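Local coordinates for protein crustacyanin (PDB 1I4U) that binds the carotenoid astaxanthin, as one of the lipocalin subunits of the lobster pigment complex that gives the carapace its blue colour, at residues A[56-60]-A[61-65]; A[174-177]-A[178-181]; A[109-112]-A[113-117]; A[149-152]-A[153-157]. One frame throughout, in Å; residues are numbered along the deposited sequence.

Interaction 1: residues A[56-60]-A[61-65]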
loop_
_atom_site.group_PDB
_atom_site.type_symbol
_atom_site.label_atom_id
_atom_site.label_comp_id
_atom_site.label_asym_id
_atom_site.label_seq_id
_atom_site.Cartn_x
_atom_site.Cartn_y
_atom_site.Cartn_z
ATOM N N TYR A 56 -9.091 -13.805 -12.720
ATOM C CA TYR A 56 -9.904 -13.466 -11.580
ATOM C C TYR A 56 -11.021 -14.495 -11.335
ATOM O O TYR A 56 -11.764 -14.854 -12.265
ATOM C CB TYR A 56 -10.593 -12.130 -11.823
ATOM C CG TYR A 56 -9.682 -10.925 -11.816
ATOM C CD1 TYR A 56 -8.302 -10.908 -11.779
ATOM C CD2 TYR A 56 -10.244 -9.681 -11.793
ATOM C CE1 TYR A 56 -7.491 -9.830 -11.758
ATOM C CE2 TYR A 56 -9.402 -8.597 -11.774
ATOM C CZ TYR A 56 -8.074 -8.608 -11.774
ATOM O OH TYR A 56 -7.362 -7.437 -11.715
ATOM N N SER A 57 -11.173 -14.947 -10.101
ATOM C CA SER A 57 -12.238 -15.843 -9.646
ATOM C C SER A 57 -13.038 -15.122 -8.579
ATOM O O SER A 57 -12.443 -14.600 -7.619
ATOM C CB SER A 57 -11.615 -17.132 -9.098
ATOM O OG SER A 57 -10.895 -17.733 -10.158
ATOM N N PHE A 58 -14.334 -15.054 -8.712
ATOM C CA PHE A 58 -15.165 -14.342 -7.776
ATOM C C PHE A 58 -15.901 -15.359 -6.897
ATOM O O PHE A 58 -16.555 -16.226 -7.424
ATOM C CB PHE A 58 -16.172 -13.452 -8.501
ATOM C CG PHE A 58 -17.047 -12.641 -7.568
ATOM C CD1 PHE A 58 -16.442 -11.690 -6.764
ATOM C CD2 PHE A 58 -18.420 -12.850 -7.510
ATOM C CE1 PHE A 58 -17.225 -10.945 -5.891
ATOM C CE2 PHE A 58 -19.215 -12.128 -6.643
ATOM C CZ PHE A 58 -18.591 -11.187 -5.823
ATOM N N ASP A 59 -15.755 -15.218 -5.593
ATOM C CA ASP A 59 -16.259 -16.208 -4.671
ATOM C C ASP A 59 -17.515 -15.695 -3.963
ATOM O O ASP A 59 -17.915 -16.313 -2.974
ATOM C CB ASP A 59 -15.166 -16.613 -3.669
ATOM C CG ASP A 59 -14.742 -15.539 -2.704
ATOM O OD1 ASP A 59 -15.442 -14.504 -2.564
ATOM O OD2 ASP A 59 -13.683 -15.719 -2.028
ATOM N N GLY A 60 -18.046 -14.580 -4.450
ATOM C CA GLY A 60 -19.219 -13.951 -3.896
ATOM C C GLY A 60 -18.922 -12.799 -2.963
ATOM O O GLY A 60 -19.800 -11.986 -2.682
ATOM N N LYS A 61 -17.702 -12.705 -2.448
ATOM C CA LYS A 61 -17.284 -11.612 -1.574
ATOM C C LYS A 61 -15.982 -10.940 -1.972
ATOM O O LYS A 61 -15.737 -9.803 -1.576
ATOM C CB LYS A 61 -17.057 -12.106 -0.145
ATOM C CG LYS A 61 -18.264 -12.707 0.535
ATOM C CD LYS A 61 -19.585 -12.037 0.180
ATOM C CE LYS A 61 -20.565 -12.136 1.339
ATOM N NZ LYS A 61 -21.712 -11.179 1.170
ATOM N N GLN A 62 -15.139 -11.612 -2.767
ATOM C CA GLN A 62 -13.952 -10.961 -3.279
ATOM C C GLN A 62 -13.517 -11.746 -4.511
ATOM O O GLN A 62 -14.060 -12.805 -4.806
ATOM C CB GLN A 62 -12.829 -11.020 -2.240
ATOM C CG GLN A 62 -12.236 -12.410 -2.176
ATOM C CD GLN A 62 -11.135 -12.532 -1.156
ATOM O OE1 GLN A 62 -10.542 -13.597 -1.073
ATOM N NE2 GLN A 62 -10.831 -11.472 -0.429
ATOM N N PHE A 63 -12.514 -11.215 -5.155
ATOM C CA PHE A 63 -11.816 -11.882 -6.241
ATOM C C PHE A 63 -10.500 -12.406 -5.756
ATOM O O PHE A 63 -9.727 -11.701 -5.111
ATOM C CB PHE A 63 -11.569 -10.941 -7.412
ATOM C CG PHE A 63 -12.768 -10.300 -8.053
ATOM C CD1 PHE A 63 -13.219 -9.094 -7.578
ATOM C CD2 PHE A 63 -13.419 -10.881 -9.127
ATOM C CE1 PHE A 63 -14.317 -8.467 -8.163
ATOM C CE2 PHE A 63 -14.501 -10.261 -9.732
ATOM C CZ PHE A 63 -14.936 -9.030 -9.277
ATOM N N VAL A 64 -10.232 -13.653 -6.118
ATOM C CA VAL A 64 -8.949 -14.271 -6.032
ATOM C C VAL A 64 -8.266 -14.157 -7.388
ATOM O O VAL A 64 -8.883 -14.374 -8.434
ATOM C CB VAL A 64 -9.098 -15.762 -5.655
ATOM C CG1 VAL A 64 -7.787 -16.495 -5.698
ATOM C CG2 VAL A 64 -9.784 -15.787 -4.271
ATOM N N ILE A 65 -7.015 -13.752 -7.402
ATOM C CA ILE A 65 -6.325 -13.376 -8.622
ATOM C C ILE A 65 -5.092 -14.234 -8.766
ATOM O O ILE A 65 -4.340 -14.357 -7.810
ATOM C CB ILE A 65 -5.875 -11.899 -8.679
ATOM C CG1 ILE A 65 -6.988 -10.950 -8.324
ATOM C CG2 ILE A 65 -5.297 -11.584 -10.050
ATOM C CD1 ILE A 65 -6.566 -9.529 -8.094
HETATM O O HOH W 1 -8.042 -17.033 -9.924
#
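Ser57 and Val64 form the antiparallel hydrogen-bonded pair of this hairpin end: Ser57 N to Val64 O is 2.9 Å, and Val64 N returns a bond to Ser57 O. A water bridges Ser57 OG and Val64 O.

At the turn, Asp59 N donates to Gln62 O (3.1 Å, 169° at the hydrogen). Its CG stands between the backbone N and the carbonyl carbon (chi1 67°), which turns Asp59 OD1 back to accept from two backbone amides: Lys61 N at 2.9 Å, nearly along the C-O axis, and Gln62 N on the syn side, 34° out of the carboxylate plane. This double grip fixes its rotation. Gly60, with a positive phi, allows the reversal.

The apolar contacts lie on the face of Tyr56, Phe58, Phe63 and Ile65. CD1 of Phe58 sits over the centre of the Phe63 ring, 3.7 Å above its plane, while Gly60 N lies over the Phe58 ring. CE1 of Tyr56 meets Ile65 CG2 at 3.3 Å.

The hairpin joins strands 52-58 and 63-68 of the lipocalin barrel. Phe58 and Phe63 touch Arg28 of helix 28-31, Phe63 also packs on Leu83 of strand 76-85, and Ile65 reaches Ile95 and Tyr97 of strand 93-97.

Interaction 2: residues A[174-177]-A[178-181]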
loop_
_atom_site.group_PDB
_atom_site.type_symbol
_atom_site.label_atom_id
_atom_site.label_comp_id
_atom_site.label_asym_id
_atom_site.label_seq_id
_atom_site.Cartn_x
_atom_site.Cartn_y
_atom_site.Cartn_z
ATOM N N PRO A 174 3.809 -17.259 -23.594
ATOM C CA PRO A 174 3.475 -18.654 -23.268
ATOM C C PRO A 174 2.268 -18.739 -22.342
ATOM O O PRO A 174 2.332 -19.278 -21.223
ATOM C CB PRO A 174 4.744 -19.169 -22.602
ATOM C CG PRO A 174 5.209 -17.963 -21.833
ATOM C CD PRO A 174 4.909 -16.793 -22.734
ATOM N N TYR A 175 1.124 -18.271 -22.811
ATOM C CA TYR A 175 -0.054 -18.181 -21.958
ATOM C C TYR A 175 -0.503 -19.538 -21.422
ATOM O O TYR A 175 -0.935 -19.621 -20.280
ATOM C CB TYR A 175 -1.163 -17.512 -22.743
ATOM C CG TYR A 175 -0.999 -16.087 -23.156
ATOM C CD1 TYR A 175 -0.642 -15.056 -22.296
ATOM C CD2 TYR A 175 -1.273 -15.708 -24.446
ATOM C CE1 TYR A 175 -0.521 -13.738 -22.715
ATOM C CE2 TYR A 175 -1.189 -14.416 -24.894
ATOM C CZ TYR A 175 -0.800 -13.430 -24.020
ATOM O OH TYR A 175 -0.753 -12.149 -24.513
ATOM N N ASP A 176 -0.418 -20.578 -22.250
ATOM C CA ASP A 176 -0.887 -21.879 -21.801
ATOM C C ASP A 176 0.008 -22.417 -20.708
ATOM O O ASP A 176 -0.449 -23.230 -19.907
ATOM C CB ASP A 176 -1.002 -22.829 -22.987
ATOM C CG ASP A 176 -2.258 -22.702 -23.785
ATOM O OD1 ASP A 176 -3.159 -21.937 -23.403
ATOM O OD2 ASP A 176 -2.310 -23.401 -24.851
ATOM N N THR A 177 1.289 -22.042 -20.688
ATOM C CA THR A 177 2.166 -22.391 -19.596
ATOM C C THR A 177 1.847 -21.539 -18.378
ATOM O O THR A 177 1.772 -22.027 -17.241
ATOM C CB THR A 177 3.631 -22.231 -20.032
ATOM O OG1 THR A 177 3.878 -23.060 -21.174
ATOM C CG2 THR A 177 4.570 -22.695 -18.951
ATOM N N GLN A 178 1.694 -20.230 -18.597
ATOM C CA GLN A 178 1.350 -19.326 -17.493
ATOM C C GLN A 178 0.135 -19.772 -16.724
ATOM O O GLN A 178 0.109 -19.703 -15.511
ATOM C CB GLN A 178 1.080 -17.920 -18.062
ATOM C CG GLN A 178 2.306 -17.240 -18.600
ATOM C CD GLN A 178 2.073 -15.944 -19.365
ATOM O OE1 GLN A 178 2.716 -15.689 -20.386
ATOM N NE2 GLN A 178 1.167 -15.130 -18.837
ATOM N N LYS A 179 -0.872 -20.253 -17.425
ATOM C CA LYS A 179 -2.139 -20.587 -16.769
ATOM C C LYS A 179 -1.984 -21.825 -15.910
ATOM O O LYS A 179 -2.928 -22.083 -15.149
ATOM C CB LYS A 179 -3.226 -20.638 -17.819
ATOM C CG LYS A 179 -3.303 -21.884 -18.634
ATOM C CD LYS A 179 -4.322 -21.759 -19.785
ATOM C CE LYS A 179 -4.428 -23.149 -20.464
ATOM N NZ LYS A 179 -5.096 -23.092 -21.802
ATOM N N THR A 180 -0.880 -22.551 -15.966
ATOM C CA THR A 180 -0.648 -23.767 -15.166
ATOM C C THR A 180 0.315 -23.518 -14.029
ATOM O O THR A 180 0.610 -24.417 -13.210
ATOM C CB THR A 180 -0.025 -24.912 -15.993
ATOM O OG1 THR A 180 1.298 -24.507 -16.409
ATOM C CG2 THR A 180 -0.786 -25.184 -17.259
ATOM N N LEU A 181 0.858 -22.304 -13.882
ATOM C CA LEU A 181 1.808 -22.025 -12.816
ATOM C C LEU A 181 1.121 -22.058 -11.452
ATOM O O LEU A 181 -0.110 -21.856 -11.396
ATOM C CB LEU A 181 2.455 -20.655 -12.999
ATOM C CG LEU A 181 3.210 -20.434 -14.298
ATOM C CD1 LEU A 181 3.596 -18.949 -14.340
ATOM C CD2 LEU A 181 4.441 -21.323 -14.383
ATOM O OXT LEU A 181 1.807 -22.295 -10.438
#
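Gln178 N donates to Pro174 O at 2.9 Å, with 170° at the hydrogen, and Lys179 N to Tyr175 O, the i to i+4 bonds of a short helix that starts after Pro174 at the N-cap position. The helix then gives way to a type I turn running from Gln178 to Leu181, closed by a bond from Leu181 N to Gln178 O. Thr177 O accepts twice from Thr180: its N lies 3.0 Å away, well above the carbonyl plane, and its OG1 lies 2.7 Å away, tilted only 17° from that plane. Thr180 OG1 gets there because chi1 of 65° places it between its own backbone N and carbonyl carbon.

Asp176 and Lys179 run alongside each other and end in a salt bridge, Lys179 NZ to Asp176 OD1 at 2.8 Å. The ammonium comes from above the carboxylate plane, on an extended lysine chain. Gln178 lies beside Tyr175, its NE2 near the ring plane at the edge, 3.9 Å from Tyr175 CD1. Gln178 OE1 is packed 3.4 Å from Pro174 CD and is buried without a polar partner.

The tail lies against the barrel. Gln178 NE2 bonds to Cys51 O and Thr68 OG1, the Tyr175 ring meets Tyr36 of strand 33-41 edge-to-face, Pro174 and Thr177 pack on Leu76 of strand 76-85, and the terminal carboxylate of Leu181 forms a salt bridge with Lys78 of that strand.

Interaction 3: residues A[109-112]-A[113-117]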
loop_
_atom_site.group_PDB
_atom_site.type_symbol
_atom_site.label_atom_id
_atom_site.label_comp_id
_atom_site.label_asym_id
_atom_site.label_seq_id
_atom_site.Cartn_x
_atom_site.Cartn_y
_atom_site.Cartn_z
ATOM N N GLU A 109 -13.969 2.791 -15.834
ATOM C CA GLU A 109 -14.885 2.478 -16.928
ATOM C C GLU A 109 -14.589 1.036 -17.368
ATOM O O GLU A 109 -13.435 0.628 -17.470
ATOM C CB GLU A 109 -14.730 3.415 -18.117
ATOM C CG GLU A 109 -15.790 3.236 -19.207
ATOM C CD GLU A 109 -15.659 4.250 -20.335
ATOM O OE1 GLU A 109 -15.521 5.445 -20.049
ATOM O OE2 GLU A 109 -15.667 3.839 -21.520
ATOM N N THR A 110 -15.660 0.295 -17.637
ATOM C CA THR A 110 -15.525 -1.017 -18.238
ATOM C C THR A 110 -16.813 -1.373 -18.996
ATOM O O THR A 110 -17.889 -0.930 -18.597
ATOM C CB THR A 110 -15.206 -2.101 -17.217
ATOM O OG1 THR A 110 -14.993 -3.372 -17.865
ATOM C CG2 THR A 110 -16.347 -2.305 -16.240
ATOM N N ASP A 111 -16.667 -2.167 -20.029
ATOM C CA ASP A 111 -17.824 -2.798 -20.681
ATOM C C ASP A 111 -17.873 -4.283 -20.365
ATOM O O ASP A 111 -18.722 -4.955 -20.979
ATOM C CB ASP A 111 -17.857 -2.533 -22.183
ATOM C CG ASP A 111 -16.819 -3.311 -22.961
ATOM O OD1 ASP A 111 -15.933 -3.899 -22.318
ATOM O OD2 ASP A 111 -16.916 -3.299 -24.213
ATOM N N TYR A 112 -17.007 -4.817 -19.517
ATOM C CA TYR A 112 -16.913 -6.184 -19.061
ATOM C C TYR A 112 -16.455 -7.178 -20.137
ATOM O O TYR A 112 -15.743 -8.112 -19.770
ATOM C CB TYR A 112 -18.208 -6.756 -18.433
ATOM C CG TYR A 112 -18.558 -5.904 -17.226
ATOM C CD1 TYR A 112 -17.919 -6.128 -16.035
ATOM C CD2 TYR A 112 -19.476 -4.892 -17.302
ATOM C CE1 TYR A 112 -18.210 -5.362 -14.938
ATOM C CE2 TYR A 112 -19.785 -4.092 -16.193
ATOM C CZ TYR A 112 -19.136 -4.340 -14.998
ATOM O OH TYR A 112 -19.375 -3.605 -13.846
ATOM N N SER A 113 -16.876 -7.001 -21.371
ATOM C CA SER A 113 -16.559 -7.944 -22.441
ATOM C C SER A 113 -15.390 -7.545 -23.311
ATOM O O SER A 113 -14.930 -8.437 -24.064
ATOM C CB SER A 113 -17.800 -8.169 -23.284
ATOM O OG SER A 113 -18.245 -7.016 -23.820
ATOM N N ASN A 114 -14.885 -6.313 -23.287
ATOM C CA ASN A 114 -13.769 -5.930 -24.133
ATOM C C ASN A 114 -12.642 -5.274 -23.336
ATOM O O ASN A 114 -11.469 -5.619 -23.520
ATOM C CB ASN A 114 -14.210 -4.975 -25.238
ATOM C CG ASN A 114 -15.191 -5.675 -26.155
ATOM O OD1 ASN A 114 -14.748 -6.421 -27.046
ATOM N ND2 ASN A 114 -16.454 -5.485 -25.913
ATOM N N TYR A 115 -12.989 -4.286 -22.489
ATOM C CA TYR A 115 -11.955 -3.466 -21.874
ATOM C C TYR A 115 -12.307 -3.084 -20.463
ATOM O O TYR A 115 -13.474 -3.045 -20.104
ATOM C CB TYR A 115 -11.763 -2.193 -22.755
ATOM C CG TYR A 115 -12.882 -1.211 -22.630
ATOM C CD1 TYR A 115 -14.049 -1.384 -23.369
ATOM C CD2 TYR A 115 -12.811 -0.131 -21.762
ATOM C CE1 TYR A 115 -15.091 -0.500 -23.272
ATOM C CE2 TYR A 115 -13.861 0.745 -21.659
ATOM C CZ TYR A 115 -14.993 0.558 -22.405
ATOM O OH TYR A 115 -16.087 1.407 -22.335
ATOM N N ALA A 116 -11.269 -2.638 -19.742
ATOM C CA ALA A 116 -11.411 -1.983 -18.465
ATOM C C ALA A 116 -10.301 -0.937 -18.308
ATOM O O ALA A 116 -9.160 -1.130 -18.764
ATOM C CB ALA A 116 -11.387 -2.942 -17.296
ATOM N N CYS A 117 -10.668 0.197 -17.704
ATOM C CA CYS A 117 -9.768 1.300 -17.451
ATOM C C CYS A 117 -9.653 1.414 -15.919
ATOM O O CYS A 117 -10.652 1.712 -15.269
ATOM C CB CYS A 117 -10.301 2.593 -18.047
ATOM S SG CYS A 117 -11.111 2.466 -19.678
#
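Across this beta hairpin Glu109 and Cys117 make an antiparallel hydrogen-bonded pair, Cys117 N to Glu109 O at 2.8 Å, with Thr110 and Ala116 as the following non-hydrogen-bonded pair and their CA atoms 4.2 Å apart. The hairpin joins strands 102-110 and 115-123 of the lipocalin barrel.

The turn is tied together by the carboxylate of Asp111. A chi1 of 73° swings it across the loop, where Asp111 OD1 accepts from two successive backbone amides, Asn114 N at 2.8 Å and Tyr115 N at 3.0 Å. Both come on the syn side but from opposite faces of the carboxylate plane. The other oxygen, Asp111 OD2, takes the side-chain N-H of Asn114 ND2 at 2.8 Å, so three bonds hold the group against rotation. Asp111 OD2 lies close to the amide plane of Asn114.

Thr110 supplies a second polar link. Thr110 OG1 stands opposite its backbone N (chi1 -176°) and so faces the other strand, where it donates to Tyr115 O at 2.7 Å; it also accepts from Tyr112 N, which makes an ST turn. Its CG2 lies over one face of the Tyr112 ring, toward the rim.

The Tyr115 ring crosses Asp111 at about a right angle, with Asp111 N over one ring face, toward the rim, and Asp111 CG 3.3 Å from Tyr115 CE1. Outside the hairpin, Cys117 is joined by a disulfide to Cys150 of helix 144-156, and Thr110 and Ala116 both pack on Trp35. At the far end of the ring, Tyr115 OH donates to the anti lone pair of Glu109 OE2 at 2.6 Å, with the carboxylate turned 72° from the ring.

Interaction 4: residues A[149-152]-A[153-157]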
loop_
_atom_site.group_PDB
_atom_site.type_symbol
_atom_site.label_atom_id
_atom_site.label_comp_id
_atom_site.label_asym_id
_atom_site.label_seq_id
_atom_site.Cartn_x
_atom_site.Cartn_y
_atom_site.Cartn_z
ATOM N N LYS A 149 -11.657 4.973 -25.573
ATOM C CA LYS A 149 -12.576 5.116 -24.439
ATOM C C LYS A 149 -11.793 5.320 -23.167
ATOM O O LYS A 149 -12.096 6.208 -22.347
ATOM C CB LYS A 149 -13.557 3.943 -24.302
ATOM C CG LYS A 149 -14.554 3.925 -25.525
ATOM C CD LYS A 149 -15.328 2.639 -25.564
ATOM C CE LYS A 149 -15.599 2.107 -26.990
ATOM N NZ LYS A 149 -16.392 3.104 -27.744
ATOM N N CYS A 150 -10.738 4.471 -22.967
ATOM C CA CYS A 150 -9.956 4.692 -21.769
ATOM C C CYS A 150 -9.224 6.032 -21.831
ATOM O O CYS A 150 -9.169 6.675 -20.790
ATOM C CB CYS A 150 -8.960 3.556 -21.556
ATOM S SG CYS A 150 -9.639 1.968 -21.033
ATOM N N GLU A 151 -8.715 6.422 -22.994
ATOM C CA GLU A 151 -8.000 7.697 -23.064
ATOM C C GLU A 151 -8.903 8.813 -22.578
ATOM O O GLU A 151 -8.442 9.671 -21.829
ATOM C CB GLU A 151 -7.475 7.948 -24.473
ATOM C CG GLU A 151 -6.770 9.315 -24.537
ATOM C CD GLU A 151 -6.355 9.741 -25.939
ATOM O OE1 GLU A 151 -6.755 9.095 -26.932
ATOM O OE2 GLU A 151 -5.602 10.732 -26.092
ATOM N N ALA A 152 -10.172 8.769 -23.043
ATOM C CA ALA A 152 -11.126 9.805 -22.659
ATOM C C ALA A 152 -11.321 9.811 -21.159
ATOM O O ALA A 152 -11.306 10.841 -20.497
ATOM C CB ALA A 152 -12.449 9.642 -23.376
ATOM N N ALA A 153 -11.465 8.603 -20.599
ATOM C CA ALA A 153 -11.734 8.473 -19.168
ATOM C C ALA A 153 -10.594 9.020 -18.327
ATOM O O ALA A 153 -10.810 9.685 -17.317
ATOM C CB ALA A 153 -12.022 7.032 -18.772
ATOM N N PHE A 154 -9.370 8.720 -18.758
ATOM C CA PHE A 154 -8.239 9.226 -17.993
ATOM C C PHE A 154 -8.039 10.723 -18.187
ATOM O O PHE A 154 -7.692 11.405 -17.205
ATOM C CB PHE A 154 -7.013 8.413 -18.395
ATOM C CG PHE A 154 -7.004 6.979 -17.856
ATOM C CD1 PHE A 154 -6.901 6.787 -16.501
ATOM C CD2 PHE A 154 -7.112 5.879 -18.659
ATOM C CE1 PHE A 154 -6.872 5.513 -15.973
ATOM C CE2 PHE A 154 -7.088 4.611 -18.155
ATOM C CZ PHE A 154 -7.049 4.397 -16.803
ATOM N N LYS A 155 -8.254 11.212 -19.396
ATOM C CA LYS A 155 -8.167 12.666 -19.610
ATOM C C LYS A 155 -9.179 13.389 -18.762
ATOM O O LYS A 155 -8.924 14.485 -18.238
ATOM C CB LYS A 155 -8.366 12.981 -21.078
ATOM C CG LYS A 155 -7.146 12.764 -21.968
ATOM C CD LYS A 155 -7.568 12.858 -23.396
ATOM C CE LYS A 155 -6.686 13.375 -24.473
ATOM N NZ LYS A 155 -5.237 13.318 -24.221
ATOM N N ASN A 156 -10.328 12.772 -18.593
ATOM C CA ASN A 156 -11.396 13.382 -17.807
ATOM C C ASN A 156 -11.019 13.571 -16.340
ATOM O O ASN A 156 -11.629 14.412 -15.659
ATOM C CB ASN A 156 -12.674 12.549 -17.913
ATOM C CG ASN A 156 -13.889 13.084 -17.209
ATOM O OD1 ASN A 156 -14.520 14.080 -17.581
ATOM N ND2 ASN A 156 -14.338 12.431 -16.153
ATOM N N ILE A 157 -10.040 12.821 -15.840
ATOM C CA ILE A 157 -9.580 12.978 -14.457
ATOM C C ILE A 157 -8.157 13.525 -14.419
ATOM O O ILE A 157 -7.385 13.416 -13.479
ATOM C CB ILE A 157 -9.745 11.677 -13.646
ATOM C CG1 ILE A 157 -8.991 10.455 -14.177
ATOM C CG2 ILE A 157 -11.226 11.359 -13.533
ATOM C CD1 ILE A 157 -8.677 9.411 -13.122
#
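Four successive i to i+4 backbone bonds link residues 149-152 to 153-156: Ala153 N to Lys149 O at 3.0 Å, Phe154 N to Cys150 O at 2.9 Å, Lys155 N to Glu151 O at 2.9 Å and Asn156 N to Ala152 O, also at 2.9 Å. The four amides of 153-156 and the four carbonyls of 149-152 are thus all satisfied by the helix itself. Its end tightens: Ile157 N bonds to Phe154 O, three residues back.

The charged side chains repeat the same spacing. Glu151 and Lys155 lie alongside each other and meet in a weak salt bridge, Lys155 NZ to Glu151 OE2 at 3.2 Å. Glu151 has CG anti to its backbone nitrogen (178°) and an extended chain, whereas Lys155 bends at its third and fourth torsions to bring the ammonium round. The lysine has a second, weak partner in Thr161 OG1, so the ammonium is shared between two weak bonds.

On the buried side Cys150 CB touches Phe154 CE2 at 4.0 Å; the Phe154 ring also lies against the polar Cys150 O, with Phe154 CD2 at 3.1 Å. Phe154 also meets the Phe164 ring and packs on Leu108.

Cys150 carries the disulfide to Cys117, which ties the helix to strand 115-123. A helix lying against the outside of an eight-stranded antiparallel barrel, after its last barrel strand, is characteristic of the lipocalin fold.

Interactions 1 and 3 are both hairpin turns of the same barrel sheet, about 17 Å apart between centres, and each is partly buried. In both, an aspartate carboxylate accepts from consecutive backbone amides, but 56-65 adds an aromatic cluster where 109-117 adds hydroxyl and phenol bonds. Interaction 4, likewise partly buried, is joined to interaction 3 through the Cys117-Cys150 disulfide, with Lys149 packed on Glu109 and Tyr115. Interaction 2 lies at the surface, about 32 Å from interaction 4 between centres and on the opposite side of the chain's centre. Interactions 2 and 4, both helical, share i to i+4 backbone bonds and an acid-lysine pair, spaced three residues in interaction 2 and four in interaction 4.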